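Local atomic coordinates of chitin elicitor receptor kinase 1 (Arabidopsis thaliana, PDB entry 4EBY), a protein that recognises chitin through an ectodomain of three LysM modules and is activated as a plant immune receptor by chitin-induced dimerization. Residues L9-L14 with G58-V63; Y81-E86 with T115-S120; K138-F143 with G193-F198. All blocks are in the same frame, centred on the assembly; numbering follows the deposited sequence.

Interaction 1: L9-L14 with G58-V63. With NAG (2-acetamido-2-deoxy-beta-D-glucopyranose), chain C.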
ATOM      1  N   LEU A   9      -3.850  -4.893   0.780  1.00 13.00           N
ATOM      2  CA  LEU A   9      -2.636  -5.025  -0.041  1.00 13.43           C
ATOM      3  C   LEU A   9      -2.114  -3.630  -0.341  1.00 14.31           C
ATOM      4  O   LEU A   9      -2.904  -2.714  -0.584  1.00 16.70           O
ATOM      5  CB  LEU A   9      -2.947  -5.742  -1.354  1.00 15.05           C
ATOM      6  CG  LEU A   9      -3.371  -7.203  -1.222  1.00 18.32           C
ATOM      7  CD1 LEU A   9      -3.916  -7.712  -2.533  1.00 18.68           C
ATOM      8  CD2 LEU A   9      -2.156  -8.029  -0.798  1.00 19.86           C
ATOM      9  N   ALA A  10      -0.795  -3.452  -0.290  1.00 13.37           N
ATOM     10  CA  ALA A  10      -0.191  -2.176  -0.667  1.00 15.59           C
ATOM     11  C   ALA A  10       0.494  -2.322  -2.018  1.00 15.87           C
ATOM     12  O   ALA A  10       1.207  -3.298  -2.258  1.00 17.63           O
ATOM     13  CB  ALA A  10       0.829  -1.723   0.394  1.00 16.84           C
ATOM     14  N   SER A  11       0.288  -1.358  -2.901  1.00 13.73           N
ATOM     15  CA  SER A  11       0.928  -1.392  -4.211  1.00 14.80           C
ATOM     16  C   SER A  11       2.181  -0.549  -4.205  1.00 15.91           C
ATOM     17  O   SER A  11       2.109   0.675  -4.062  1.00 15.58           O
ATOM     18  CB  SER A  11      -0.032  -0.859  -5.283  1.00 16.66           C
ATOM     19  OG  SER A  11       0.585  -0.912  -6.567  1.00 17.77           O
ATOM     20  N   TYR A  12       3.332  -1.219  -4.321  1.00 15.64           N
ATOM     21  CA  TYR A  12       4.622  -0.548  -4.203  1.00 16.27           C
ATOM     22  C   TYR A  12       5.315  -0.484  -5.567  1.00 14.81           C
ATOM     23  O   TYR A  12       5.811  -1.489  -6.069  1.00 16.77           O
ATOM     24  CB  TYR A  12       5.475  -1.335  -3.193  1.00 12.45           C
ATOM     25  CG  TYR A  12       6.707  -0.630  -2.677  1.00 14.46           C
ATOM     26  CD1 TYR A  12       6.807  -0.265  -1.339  1.00 15.94           C
ATOM     27  CD2 TYR A  12       7.771  -0.338  -3.525  1.00 17.05           C
ATOM     28  CE1 TYR A  12       7.967   0.369  -0.852  1.00 14.60           C
ATOM     29  CE2 TYR A  12       8.899   0.305  -3.059  1.00 16.53           C
ATOM     30  CZ  TYR A  12       8.988   0.662  -1.733  1.00 15.52           C
ATOM     31  OH  TYR A  12      10.148   1.279  -1.294  1.00 17.43           O
ATOM     32  N   TYR A  13       5.385   0.709  -6.153  1.00 13.93           N
ATOM     33  CA  TYR A  13       5.995   0.890  -7.465  1.00 15.57           C
ATOM     34  C   TYR A  13       7.524   0.883  -7.373  1.00 15.38           C
ATOM     35  O   TYR A  13       8.093   1.465  -6.445  1.00 18.66           O
ATOM     36  CB  TYR A  13       5.513   2.207  -8.073  1.00 17.50           C
ATOM     37  CG  TYR A  13       6.122   2.508  -9.416  1.00 18.68           C
ATOM     38  CD1 TYR A  13       5.603   1.943 -10.570  1.00 20.38           C
ATOM     39  CD2 TYR A  13       7.221   3.358  -9.529  1.00 17.72           C
ATOM     40  CE1 TYR A  13       6.166   2.200 -11.817  1.00 24.91           C
ATOM     41  CE2 TYR A  13       7.786   3.633 -10.779  1.00 19.31           C
ATOM     42  CZ  TYR A  13       7.250   3.050 -11.914  1.00 21.74           C
ATOM     43  OH  TYR A  13       7.803   3.322 -13.158  1.00 26.16           O
ATOM     44  N   LEU A  14       8.171   0.225  -8.335  1.00 17.13           N
ATOM     45  CA  LEU A  14       9.614   0.031  -8.284  1.00 18.05           C
ATOM     46  C   LEU A  14      10.385   1.037  -9.134  1.00 19.98           C
ATOM     47  O   LEU A  14      10.240   1.077 -10.363  1.00 21.42           O
ATOM     48  CB  LEU A  14       9.943  -1.383  -8.765  1.00 17.53           C
ATOM     49  CG  LEU A  14       9.361  -2.517  -7.927  1.00 19.10           C
ATOM     50  CD1 LEU A  14       9.799  -3.860  -8.553  1.00 21.60           C
ATOM     51  CD2 LEU A  14       9.869  -2.421  -6.502  1.00 24.88           C
ATOM     52  N   GLY A  58       9.828  -0.534 -12.707  1.00 22.37           N
ATOM     53  CA  GLY A  58       8.692  -0.118 -13.516  1.00 23.22           C
ATOM     54  C   GLY A  58       7.459  -0.961 -13.274  1.00 25.80           C
ATOM     55  O   GLY A  58       6.379  -0.685 -13.821  1.00 30.54           O
ATOM     56  N   SER A  59       7.604  -1.981 -12.442  1.00 21.14           N
ATOM     57  CA  SER A  59       6.470  -2.805 -12.048  1.00 23.18           C
ATOM     58  C   SER A  59       6.032  -2.430 -10.630  1.00 24.28           C
ATOM     59  O   SER A  59       6.695  -1.631  -9.947  1.00 19.89           O
ATOM     60  CB  SER A  59       6.837  -4.291 -12.135  1.00 27.20           C
ATOM     61  OG  SER A  59       7.753  -4.661 -11.116  1.00 29.56           O
ATOM     62  N   ARG A  60       4.908  -2.995 -10.199  1.00 19.93           N
ATOM     63  CA  ARG A  60       4.418  -2.802  -8.838  1.00 17.48           C
ATOM     64  C   ARG A  60       4.395  -4.122  -8.085  1.00 17.85           C
ATOM     65  O   ARG A  60       4.000  -5.168  -8.642  1.00 21.23           O
ATOM     66  CB  ARG A  60       2.998  -2.224  -8.874  1.00 18.00           C
ATOM     67  CG  ARG A  60       2.940  -0.760  -9.296  1.00 19.79           C
ATOM     68  CD  ARG A  60       1.515  -0.374  -9.677  1.00 23.38           C
ATOM     69  NE  ARG A  60       1.367   1.028 -10.065  1.00 21.73           N
ATOM     70  CZ  ARG A  60       0.963   2.006  -9.244  1.00 22.17           C
ATOM     71  NH1 ARG A  60       0.712   1.755  -7.963  1.00 17.24           N
ATOM     72  NH2 ARG A  60       0.838   3.248  -9.696  1.00 19.07           N
ATOM     73  N   VAL A  61       4.834  -4.084  -6.831  1.00 16.75           N
ATOM     74  CA  VAL A  61       4.783  -5.251  -5.961  1.00 15.79           C
ATOM     75  C   VAL A  61       3.649  -5.088  -4.963  1.00 16.62           C
ATOM     76  O   VAL A  61       3.530  -4.048  -4.305  1.00 16.49           O
ATOM     77  CB  VAL A  61       6.119  -5.442  -5.197  1.00 18.15           C
ATOM     78  CG1 VAL A  61       6.045  -6.631  -4.226  1.00 17.47           C
ATOM     79  CG2 VAL A  61       7.281  -5.597  -6.183  1.00 18.82           C
ATOM     80  N   LEU A  62       2.799  -6.107  -4.864  1.00 16.63           N
ATOM     81  CA  LEU A  62       1.695  -6.098  -3.904  1.00 17.38           C
ATOM     82  C   LEU A  62       2.141  -6.693  -2.577  1.00 17.56           C
ATOM     83  O   LEU A  62       2.687  -7.791  -2.541  1.00 16.83           O
ATOM     84  CB  LEU A  62       0.512  -6.911  -4.454  1.00 16.51           C
ATOM     85  CG  LEU A  62      -0.214  -6.254  -5.616  1.00 18.69           C
ATOM     86  CD1 LEU A  62      -1.188  -7.248  -6.228  1.00 20.40           C
ATOM     87  CD2 LEU A  62      -0.939  -4.995  -5.136  1.00 20.01           C
ATOM     88  N   VAL A  63       1.896  -5.977  -1.485  1.00 14.51           N
ATOM     89  CA  VAL A  63       2.333  -6.458  -0.178  1.00 14.40           C
ATOM     90  C   VAL A  63       1.154  -6.564   0.778  1.00 13.99           C
ATOM     91  O   VAL A  63       0.497  -5.553   1.061  1.00 15.30           O
ATOM     92  CB  VAL A  63       3.397  -5.485   0.435  1.00 16.42           C
ATOM     93  CG1 VAL A  63       3.928  -5.991   1.792  1.00 17.86           C
ATOM     94  CG2 VAL A  63       4.557  -5.269  -0.528  1.00 18.01           C
TER
HETATM   95  C1  NAG C   1       5.955   9.427  -5.461  1.00 19.26           C
HETATM   96  C2  NAG C   1       6.704   8.672  -6.568  1.00 20.13           C
HETATM   97  C3  NAG C   1       7.778   9.565  -7.201  1.00 27.64           C
HETATM   98  C4  NAG C   1       7.254  10.950  -7.560  1.00 32.22           C
HETATM   99  C5  NAG C   1       6.418  11.527  -6.421  1.00 24.14           C
HETATM  100  C6  NAG C   1       5.762  12.853  -6.797  1.00 32.93           C
HETATM  101  C7  NAG C   1       7.215   6.272  -6.529  1.00 23.84           C
HETATM  102  C8  NAG C   1       8.046   5.156  -5.935  1.00 19.02           C
HETATM  103  N2  NAG C   1       7.338   7.499  -6.008  1.00 19.82           N
HETATM  104  O3  NAG C   1       8.340   8.949  -8.350  1.00 31.80           O
HETATM  105  O4  NAG C   1       8.354  11.808  -7.799  1.00 36.03           O
HETATM  106  O5  NAG C   1       5.409  10.607  -6.045  1.00 21.85           O
HETATM  107  O6  NAG C   1       4.893  12.636  -7.892  1.00 36.72           O
HETATM  108  O7  NAG C   1       6.447   6.028  -7.459  1.00 23.57           O
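An antiparallel strand pairing in the middle of the sheet joins A10, Y12 and L14 to V63, V61 and the S59 turn. Paired amides bond reciprocally: Y12 N gives to V61 O at 2.8 Å, and V61 N returns to Y12 O at 2.9 Å. Past the strand end, S59 O takes the L14 amide almost head-on, with a C=O...N angle of 179°. The 43 residues between the segments carry two helices and no strand, so the pair frames a strand-helix-helix-strand LysM module. Small or branched residues suit the helix side: A10, V61 and V63 lie there with Y12, and I23 of helix 20-26 packs on several and on L14. L14 CD1 meets V61 CG2 at 3.9 Å. The other face is more polar. S11 OG, swung anti to the backbone N (chi1 -179°), receives R60 NH1 at 3.0 Å, nearly in the guanidinium plane. R60 NH2 goes on to the P147 carbonyl and a salt bridge with D152, which probably fixes the group's rotation. R60 CG reaches the edge of the Y13 ring, whose CE1 lies 3.5 Å from G58 O. Y13 CD2 approaches O7 of the bound NAG at 3.5 Å.

Interaction 2: Y81-E86 with T115-S120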
ATOM      1  N   TYR A  81       9.623   2.290  10.826  1.00 17.40           N
ATOM      2  CA  TYR A  81      10.747   2.529   9.928  1.00 17.48           C
ATOM      3  C   TYR A  81      11.957   3.014  10.699  1.00 16.12           C
ATOM      4  O   TYR A  81      11.879   3.992  11.432  1.00 19.15           O
ATOM      5  CB  TYR A  81      10.366   3.558   8.847  1.00 16.67           C
ATOM      6  CG  TYR A  81      11.531   3.919   7.973  1.00 16.35           C
ATOM      7  CD1 TYR A  81      11.973   3.043   6.983  1.00 17.10           C
ATOM      8  CD2 TYR A  81      12.213   5.118   8.149  1.00 17.95           C
ATOM      9  CE1 TYR A  81      13.062   3.358   6.205  1.00 23.51           C
ATOM     10  CE2 TYR A  81      13.311   5.447   7.362  1.00 20.24           C
ATOM     11  CZ  TYR A  81      13.726   4.559   6.401  1.00 22.97           C
ATOM     12  OH  TYR A  81      14.819   4.880   5.634  1.00 26.93           O
ATOM     13  N   SER A  82      13.095   2.321  10.539  1.00 17.52           N
ATOM     14  CA  SER A  82      14.325   2.768  11.179  1.00 18.96           C
ATOM     15  C   SER A  82      15.079   3.736  10.274  1.00 19.85           C
ATOM     16  O   SER A  82      15.399   3.419   9.121  1.00 21.85           O
ATOM     17  CB  SER A  82      15.190   1.569  11.568  1.00 22.56           C
ATOM     18  OG  SER A  82      16.395   2.020  12.184  1.00 26.53           O
ATOM     19  N   VAL A  83      15.340   4.929  10.805  1.00 20.73           N
ATOM     20  CA  VAL A  83      15.916   6.027  10.041  1.00 18.29           C
ATOM     21  C   VAL A  83      17.375   5.804   9.664  1.00 25.68           C
ATOM     22  O   VAL A  83      18.196   5.397  10.504  1.00 25.64           O
ATOM     23  CB  VAL A  83      15.771   7.355  10.809  1.00 20.03           C
ATOM     24  CG1 VAL A  83      16.498   8.465  10.106  1.00 24.33           C
ATOM     25  CG2 VAL A  83      14.291   7.692  10.921  1.00 22.66           C
ATOM     26  N   ARG A  84      17.675   6.100   8.400  1.00 22.23           N
ATOM     27  CA  ARG A  84      19.031   6.012   7.860  1.00 27.65           C
ATOM     28  C   ARG A  84      19.603   7.384   7.477  1.00 27.07           C
ATOM     29  O   ARG A  84      18.916   8.416   7.525  1.00 26.02           O
ATOM     30  CB  ARG A  84      19.029   5.070   6.656  1.00 32.78           C
ATOM     31  CG  ARG A  84      18.505   3.681   6.981  1.00 35.31           C
ATOM     32  CD  ARG A  84      17.951   2.991   5.749  1.00 52.22           C
ATOM     33  NE  ARG A  84      18.987   2.762   4.747  1.00 68.60           N
ATOM     34  CZ  ARG A  84      19.743   1.670   4.690  1.00 70.86           C
ATOM     35  NH1 ARG A  84      19.582   0.699   5.581  1.00 72.14           N
ATOM     36  NH2 ARG A  84      20.661   1.549   3.743  1.00 74.96           N
ATOM     37  N   GLN A  85      20.882   7.398   7.109  1.00 29.66           N
ATOM     38  CA  GLN A  85      21.572   8.644   6.827  1.00 31.74           C
ATOM     39  C   GLN A  85      20.839   9.490   5.795  1.00 34.59           C
ATOM     40  O   GLN A  85      20.440   8.997   4.737  1.00 36.85           O
ATOM     41  CB  GLN A  85      23.005   8.366   6.356  1.00 34.16           C
ATOM     42  CG  GLN A  85      23.970   9.507   6.618  1.00 58.58           C
ATOM     43  CD  GLN A  85      24.370   9.605   8.082  1.00 71.24           C
ATOM     44  OE1 GLN A  85      23.877  10.463   8.819  1.00 70.70           O
ATOM     45  NE2 GLN A  85      25.272   8.723   8.510  1.00 73.55           N
ATOM     46  N   GLU A  86      20.653  10.760   6.137  1.00 33.68           N
ATOM     47  CA  GLU A  86      20.090  11.757   5.233  1.00 34.13           C
ATOM     48  C   GLU A  86      18.599  11.604   4.946  1.00 33.17           C
ATOM     49  O   GLU A  86      18.070  12.270   4.055  1.00 32.40           O
ATOM     50  CB  GLU A  86      20.897  11.825   3.935  1.00 39.88           C
ATOM     51  CG  GLU A  86      22.295  12.410   4.153  1.00 53.08           C
ATOM     52  CD  GLU A  86      23.072  12.591   2.867  1.00 63.74           C
ATOM     53  OE1 GLU A  86      22.732  11.936   1.860  1.00 65.02           O
ATOM     54  OE2 GLU A  86      24.032  13.391   2.864  1.00 74.31           O
ATOM     55  N   THR A 115      14.076  18.902  10.382  1.00 29.74           N
ATOM     56  CA  THR A 115      15.502  19.155  10.182  1.00 32.82           C
ATOM     57  C   THR A 115      16.424  18.368  11.130  1.00 29.80           C
ATOM     58  O   THR A 115      17.647  18.483  11.059  1.00 33.18           O
ATOM     59  CB  THR A 115      15.803  20.652  10.340  1.00 39.86           C
ATOM     60  OG1 THR A 115      15.324  21.095  11.618  1.00 42.64           O
ATOM     61  CG2 THR A 115      15.106  21.445   9.247  1.00 36.98           C
ATOM     62  N   ASN A 116      15.842  17.566  12.015  1.00 30.34           N
ATOM     63  CA  ASN A 116      16.639  16.775  12.948  1.00 30.25           C
ATOM     64  C   ASN A 116      16.008  15.416  13.163  1.00 33.84           C
ATOM     65  O   ASN A 116      15.350  15.194  14.184  1.00 30.98           O
ATOM     66  CB  ASN A 116      16.766  17.498  14.295  1.00 34.72           C
ATOM     67  CG  ASN A 116      17.795  16.845  15.231  1.00 38.65           C
ATOM     68  OD1 ASN A 116      18.304  15.750  14.958  1.00 35.25           O
ATOM     69  ND2 ASN A 116      18.093  17.519  16.351  1.00 29.21           N
ATOM     70  N   ILE A 117      16.171  14.526  12.185  1.00 29.14           N
ATOM     71  CA  ILE A 117      15.746  13.144  12.331  1.00 26.13           C
ATOM     72  C   ILE A 117      16.984  12.257  12.426  1.00 31.52           C
ATOM     73  O   ILE A 117      17.610  11.932  11.412  1.00 30.35           O
ATOM     74  CB  ILE A 117      14.891  12.658  11.147  1.00 24.72           C
ATOM     75  CG1 ILE A 117      13.840  13.709  10.757  1.00 27.90           C
ATOM     76  CG2 ILE A 117      14.219  11.345  11.511  1.00 24.56           C
ATOM     77  CD1 ILE A 117      13.025  13.308   9.526  1.00 28.55           C
ATOM     78  N   PRO A 118      17.335  11.845  13.646  1.00 29.01           N
ATOM     79  CA  PRO A 118      18.637  11.192  13.831  1.00 24.20           C
ATOM     80  C   PRO A 118      18.704   9.739  13.362  1.00 25.67           C
ATOM     81  O   PRO A 118      17.719   9.019  13.333  1.00 25.34           O
ATOM     82  CB  PRO A 118      18.849  11.286  15.349  1.00 27.98           C
ATOM     83  CG  PRO A 118      17.471  11.272  15.902  1.00 23.62           C
ATOM     84  CD  PRO A 118      16.634  12.051  14.925  1.00 27.53           C
ATOM     85  N   LEU A 119      19.910   9.311  12.991  1.00 25.17           N
ATOM     86  CA  LEU A 119      20.160   7.924  12.659  1.00 24.67           C
ATOM     87  C   LEU A 119      19.599   7.013  13.752  1.00 25.13           C
ATOM     88  O   LEU A 119      19.830   7.245  14.953  1.00 26.09           O
ATOM     89  CB  LEU A 119      21.676   7.718  12.546  1.00 26.85           C
ATOM     90  CG  LEU A 119      22.174   6.679  11.548  1.00 36.63           C
ATOM     91  CD1 LEU A 119      21.909   7.185  10.142  1.00 38.65           C
ATOM     92  CD2 LEU A 119      23.681   6.449  11.762  1.00 33.89           C
ATOM     93  N   SER A 120      18.836   6.021  13.321  1.00 27.32           N
ATOM     94  CA  SER A 120      18.244   5.002  14.188  1.00 25.37           C
ATOM     95  C   SER A 120      17.035   5.448  15.013  1.00 24.96           C
ATOM     96  O   SER A 120      16.527   4.679  15.827  1.00 30.96           O
ATOM     97  CB  SER A 120      19.303   4.324  15.056  1.00 31.45           C
ATOM     98  OG  SER A 120      20.070   3.437  14.245  1.00 39.93           O
TER
HETATM   99  O   HOH W   1      16.353   2.173  14.946  1.00 36.13           O
HETATM  100  O   HOH W   2      19.089  10.672   9.392  1.00 50.84           O
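V83 and S120 meet where the strand 74-82 of the second LysM module, a strand-helix-helix-strand fold, runs out beside the loop that leads into its closing strand 122-128. S120 N donates to V83 O at 3.0 Å, nearly straight at 166°. A branched apolar residue suits the buried place of V83: the V83 and I117 side chains cross at about a right angle, CG2 meeting CG2 at 3.7 Å, while V83 CG1, anti to the backbone N (chi1 174°), rests 3.5 Å from P118 O. On the exposed side L119 turns its CD1 back over the R84-Q85 peptide, and the bent side chain of Q85 passes slantwise across the same methyl, its CD 4.0 Å from L119 CD1. Backbone angles of type II turns bend the chain at L119-S120 within the contact and at Q85-E86 beside it. Further out, backbone bonds from Y81 to L123 and from V83 to A121 carry the pairing into the sheet. D87 OD2 accepts R84 N and Y81 OH, and Q85 O is held by R91 of helix 89-96. F112 and Y89 back I117. At the surface one water spans the two chains, 2.8 Å from S82 OG and donating to S120 O at 2.7 Å.

Interaction 3: K138-F143 with G193-F198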
ATOM      1  N   LYS A 138     -21.250  -6.067  -2.821  1.00 27.96           N
ATOM      2  CA  LYS A 138     -20.981  -7.154  -1.888  1.00 27.34           C
ATOM      3  C   LYS A 138     -19.855  -8.068  -2.374  1.00 27.14           C
ATOM      4  O   LYS A 138     -19.427  -8.971  -1.655  1.00 28.50           O
ATOM      5  CB  LYS A 138     -22.257  -7.980  -1.663  1.00 29.68           C
ATOM      6  CG  LYS A 138     -23.372  -7.226  -0.955  1.00 40.96           C
ATOM      7  CD  LYS A 138     -24.713  -7.881  -1.239  1.00 57.30           C
ATOM      8  CE  LYS A 138     -24.604  -9.399  -1.185  1.00 65.14           C
ATOM      9  NZ  LYS A 138     -25.767 -10.061  -1.845  1.00 76.36           N
ATOM     10  N   ASP A 139     -19.369  -7.836  -3.591  1.00 28.19           N
ATOM     11  CA  ASP A 139     -18.433  -8.770  -4.222  1.00 26.32           C
ATOM     12  C   ASP A 139     -16.963  -8.582  -3.856  1.00 24.04           C
ATOM     13  O   ASP A 139     -16.128  -9.391  -4.246  1.00 26.15           O
ATOM     14  CB  ASP A 139     -18.556  -8.691  -5.744  1.00 30.89           C
ATOM     15  CG  ASP A 139     -19.882  -9.234  -6.260  1.00 37.61           C
ATOM     16  OD1 ASP A 139     -20.564  -9.978  -5.523  1.00 38.25           O
ATOM     17  OD2 ASP A 139     -20.232  -8.905  -7.408  1.00 40.45           O
ATOM     18  N   PHE A 140     -16.641  -7.513  -3.141  1.00 23.99           N
ATOM     19  CA  PHE A 140     -15.230  -7.195  -2.878  1.00 19.94           C
ATOM     20  C   PHE A 140     -14.967  -6.844  -1.430  1.00 20.90           C
ATOM     21  O   PHE A 140     -15.599  -5.942  -0.882  1.00 22.64           O
ATOM     22  CB  PHE A 140     -14.748  -6.043  -3.765  1.00 20.81           C
ATOM     23  CG  PHE A 140     -15.031  -6.247  -5.234  1.00 21.27           C
ATOM     24  CD1 PHE A 140     -14.292  -7.153  -5.971  1.00 22.91           C
ATOM     25  CD2 PHE A 140     -16.031  -5.523  -5.868  1.00 21.84           C
ATOM     26  CE1 PHE A 140     -14.544  -7.360  -7.313  1.00 26.85           C
ATOM     27  CE2 PHE A 140     -16.290  -5.717  -7.215  1.00 26.41           C
ATOM     28  CZ  PHE A 140     -15.539  -6.639  -7.940  1.00 24.90           C
ATOM     29  N   GLY A 141     -14.002  -7.546  -0.826  1.00 22.64           N
ATOM     30  CA  GLY A 141     -13.676  -7.327   0.568  1.00 20.70           C
ATOM     31  C   GLY A 141     -12.177  -7.240   0.812  1.00 18.80           C
ATOM     32  O   GLY A 141     -11.753  -7.161   1.960  1.00 22.12           O
ATOM     33  N   LEU A 142     -11.389  -7.263  -0.258  1.00 18.03           N
ATOM     34  CA  LEU A 142      -9.932  -7.136  -0.154  1.00 15.07           C
ATOM     35  C   LEU A 142      -9.519  -6.039  -1.114  1.00 18.38           C
ATOM     36  O   LEU A 142      -9.892  -6.068  -2.295  1.00 17.91           O
ATOM     37  CB  LEU A 142      -9.245  -8.457  -0.545  1.00 18.56           C
ATOM     38  CG  LEU A 142      -7.721  -8.370  -0.658  1.00 18.60           C
ATOM     39  CD1 LEU A 142      -7.096  -8.044   0.700  1.00 16.51           C
ATOM     40  CD2 LEU A 142      -7.155  -9.695  -1.154  1.00 18.80           C
ATOM     41  N   PHE A 143      -8.772  -5.061  -0.605  1.00 16.95           N
ATOM     42  CA  PHE A 143      -8.469  -3.846  -1.362  1.00 16.20           C
ATOM     43  C   PHE A 143      -7.010  -3.502  -1.389  1.00 14.18           C
ATOM     44  O   PHE A 143      -6.305  -3.664  -0.384  1.00 16.50           O
ATOM     45  CB  PHE A 143      -9.263  -2.651  -0.824  1.00 15.06           C
ATOM     46  CG  PHE A 143     -10.709  -2.726  -1.197  1.00 15.79           C
ATOM     47  CD1 PHE A 143     -11.185  -2.011  -2.283  1.00 18.75           C
ATOM     48  CD2 PHE A 143     -11.561  -3.581  -0.527  1.00 18.13           C
ATOM     49  CE1 PHE A 143     -12.522  -2.143  -2.683  1.00 18.49           C
ATOM     50  CE2 PHE A 143     -12.872  -3.731  -0.912  1.00 17.57           C
ATOM     51  CZ  PHE A 143     -13.367  -2.991  -1.975  1.00 20.66           C
ATOM     52  N   GLY A 193      -6.184 -15.841  -7.321  1.00 28.72           N
ATOM     53  CA  GLY A 193      -6.823 -15.010  -8.325  1.00 29.66           C
ATOM     54  C   GLY A 193      -8.308 -14.745  -8.151  1.00 30.22           C
ATOM     55  O   GLY A 193      -8.909 -14.107  -9.002  1.00 35.74           O
ATOM     56  N   ALA A 194      -8.905 -15.216  -7.058  1.00 27.55           N
ATOM     57  CA  ALA A 194     -10.313 -14.927  -6.786  1.00 25.80           C
ATOM     58  C   ALA A 194     -10.437 -13.644  -5.967  1.00 21.92           C
ATOM     59  O   ALA A 194      -9.567 -13.341  -5.156  1.00 22.68           O
ATOM     60  CB  ALA A 194     -10.944 -16.074  -6.031  1.00 33.54           C
ATOM     61  N   PHE A 195     -11.524 -12.905  -6.166  1.00 23.66           N
ATOM     62  CA  PHE A 195     -11.799 -11.743  -5.324  1.00 22.88           C
ATOM     63  C   PHE A 195     -12.501 -12.209  -4.050  1.00 24.74           C
ATOM     64  O   PHE A 195     -13.608 -12.759  -4.115  1.00 25.98           O
ATOM     65  CB  PHE A 195     -12.738 -10.754  -6.043  1.00 20.50           C
ATOM     66  CG  PHE A 195     -12.102 -10.016  -7.201  1.00 23.67           C
ATOM     67  CD1 PHE A 195     -11.221  -8.967  -6.982  1.00 23.10           C
ATOM     68  CD2 PHE A 195     -12.413 -10.349  -8.509  1.00 31.57           C
ATOM     69  CE1 PHE A 195     -10.643  -8.287  -8.037  1.00 25.35           C
ATOM     70  CE2 PHE A 195     -11.847  -9.661  -9.569  1.00 30.11           C
ATOM     71  CZ  PHE A 195     -10.962  -8.633  -9.333  1.00 27.85           C
ATOM     72  N   PRO A 196     -11.879 -11.987  -2.884  1.00 22.11           N
ATOM     73  CA  PRO A 196     -12.617 -12.218  -1.641  1.00 23.03           C
ATOM     74  C   PRO A 196     -13.812 -11.282  -1.581  1.00 26.90           C
ATOM     75  O   PRO A 196     -13.679 -10.115  -1.941  1.00 26.35           O
ATOM     76  CB  PRO A 196     -11.599 -11.843  -0.555  1.00 23.99           C
ATOM     77  CG  PRO A 196     -10.260 -12.035  -1.200  1.00 25.47           C
ATOM     78  CD  PRO A 196     -10.480 -11.592  -2.633  1.00 23.37           C
ATOM     79  N   PRO A 197     -14.982 -11.790  -1.162  1.00 25.47           N
ATOM     80  CA  PRO A 197     -16.187 -10.950  -1.117  1.00 24.32           C
ATOM     81  C   PRO A 197     -16.206 -10.052   0.119  1.00 24.11           C
ATOM     82  O   PRO A 197     -15.366 -10.208   1.014  1.00 26.56           O
ATOM     83  CB  PRO A 197     -17.320 -11.981  -1.059  1.00 26.51           C
ATOM     84  CG  PRO A 197     -16.709 -13.148  -0.351  1.00 30.01           C
ATOM     85  CD  PRO A 197     -15.267 -13.197  -0.819  1.00 29.52           C
ATOM     86  N   PHE A 198     -17.143  -9.105   0.155  1.00 25.59           N
ATOM     87  CA  PHE A 198     -17.301  -8.237   1.307  1.00 24.93           C
ATOM     88  C   PHE A 198     -17.754  -9.056   2.507  1.00 29.05           C
ATOM     89  O   PHE A 198     -18.550  -9.985   2.364  1.00 33.82           O
ATOM     90  CB  PHE A 198     -18.344  -7.152   1.002  1.00 25.23           C
ATOM     91  CG  PHE A 198     -18.517  -6.156   2.107  1.00 27.19           C
ATOM     92  CD1 PHE A 198     -17.556  -5.189   2.333  1.00 26.31           C
ATOM     93  CD2 PHE A 198     -19.627  -6.198   2.937  1.00 30.09           C
ATOM     94  CE1 PHE A 198     -17.703  -4.267   3.352  1.00 31.15           C
ATOM     95  CE2 PHE A 198     -19.778  -5.277   3.962  1.00 30.60           C
ATOM     96  CZ  PHE A 198     -18.812  -4.313   4.168  1.00 30.31           C
TER
HETATM   97  O   HOH W   3     -20.603 -10.138   0.706  1.00 55.59           O
HETATM   98  O   HOH W   4     -16.108 -11.936  -5.000  1.00 28.59           O
HETATM   99  O   HOH W   5     -11.889  -8.234  -3.225  1.00 21.18           O
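The approach to the first strand of the third LysM module, K138 to L142, is crossed by the chain's extended C-terminal tail, with F195 to F198 as the touching part. Two backbone bonds pin the crossing. F198 N donates to K138 O at 2.9 Å, and G141 N to P196 O at 2.8 Å, each donor standing above the plane of the carbonyl it reaches. Two prolines suit the tail here, since they stiffen it in an extended form and bring no N-H that would need a partner. G141 fits because it has no side chain: P197 O comes to 3.4 Å from its CA, where a CB would collide.

An aromatic pair joins the tail to the module, which is again built as strand, two helices and strand. F140 and F195 form a T-shaped stack with planes at 88° and centroids 5.0 Å apart. The edge of F140 does the touching, CE1 standing over one face of F195 toward its rim, 3.6 Å from CG. F140 reaches it with CG anti to its own carbonyl carbon (chi1 -52°), and D139 CB sits over one face of its ring. Both phenylalanines also touch P187 at the end of strand 183-187, and F140 extends to I167 and Y171 of helix 165-171. Beside this pair, L142 lays CB against P196 CG at 3.8 Å, with CD2 beside it, and the apolar contact continues onto L7. F198 turns the edge of its ring toward F140 O. Water fills in the polar edges of this surface crossing: one molecule donates to both K138 O and F198 O, and another gives its protons to D139 O at 2.7 Å and to F195 O.

Interaction 1 lies nearest the chain's centre and is the most buried, with regular backbone pairing, an apolar face on a helix and a polar one reaching toward NAG. Interactions 2 and 3 are surface contacts made mostly by irregular chain, about 38 Å apart between centres and on opposite sides of the chain's centre, with one backbone bond in interaction 2 and two in interaction 3, helped by bridging waters. Interaction 2 adds aliphatic packing, interaction 3 an aromatic pair and prolines. Strands 60-70 and 74-82, neighbours in the one sheet, tie interaction 1 to interaction 2 without touch. Interactions 1 and 3 do meet: L9 N probably bonds F143 O, where strands 8-13 and 143-147 run parallel.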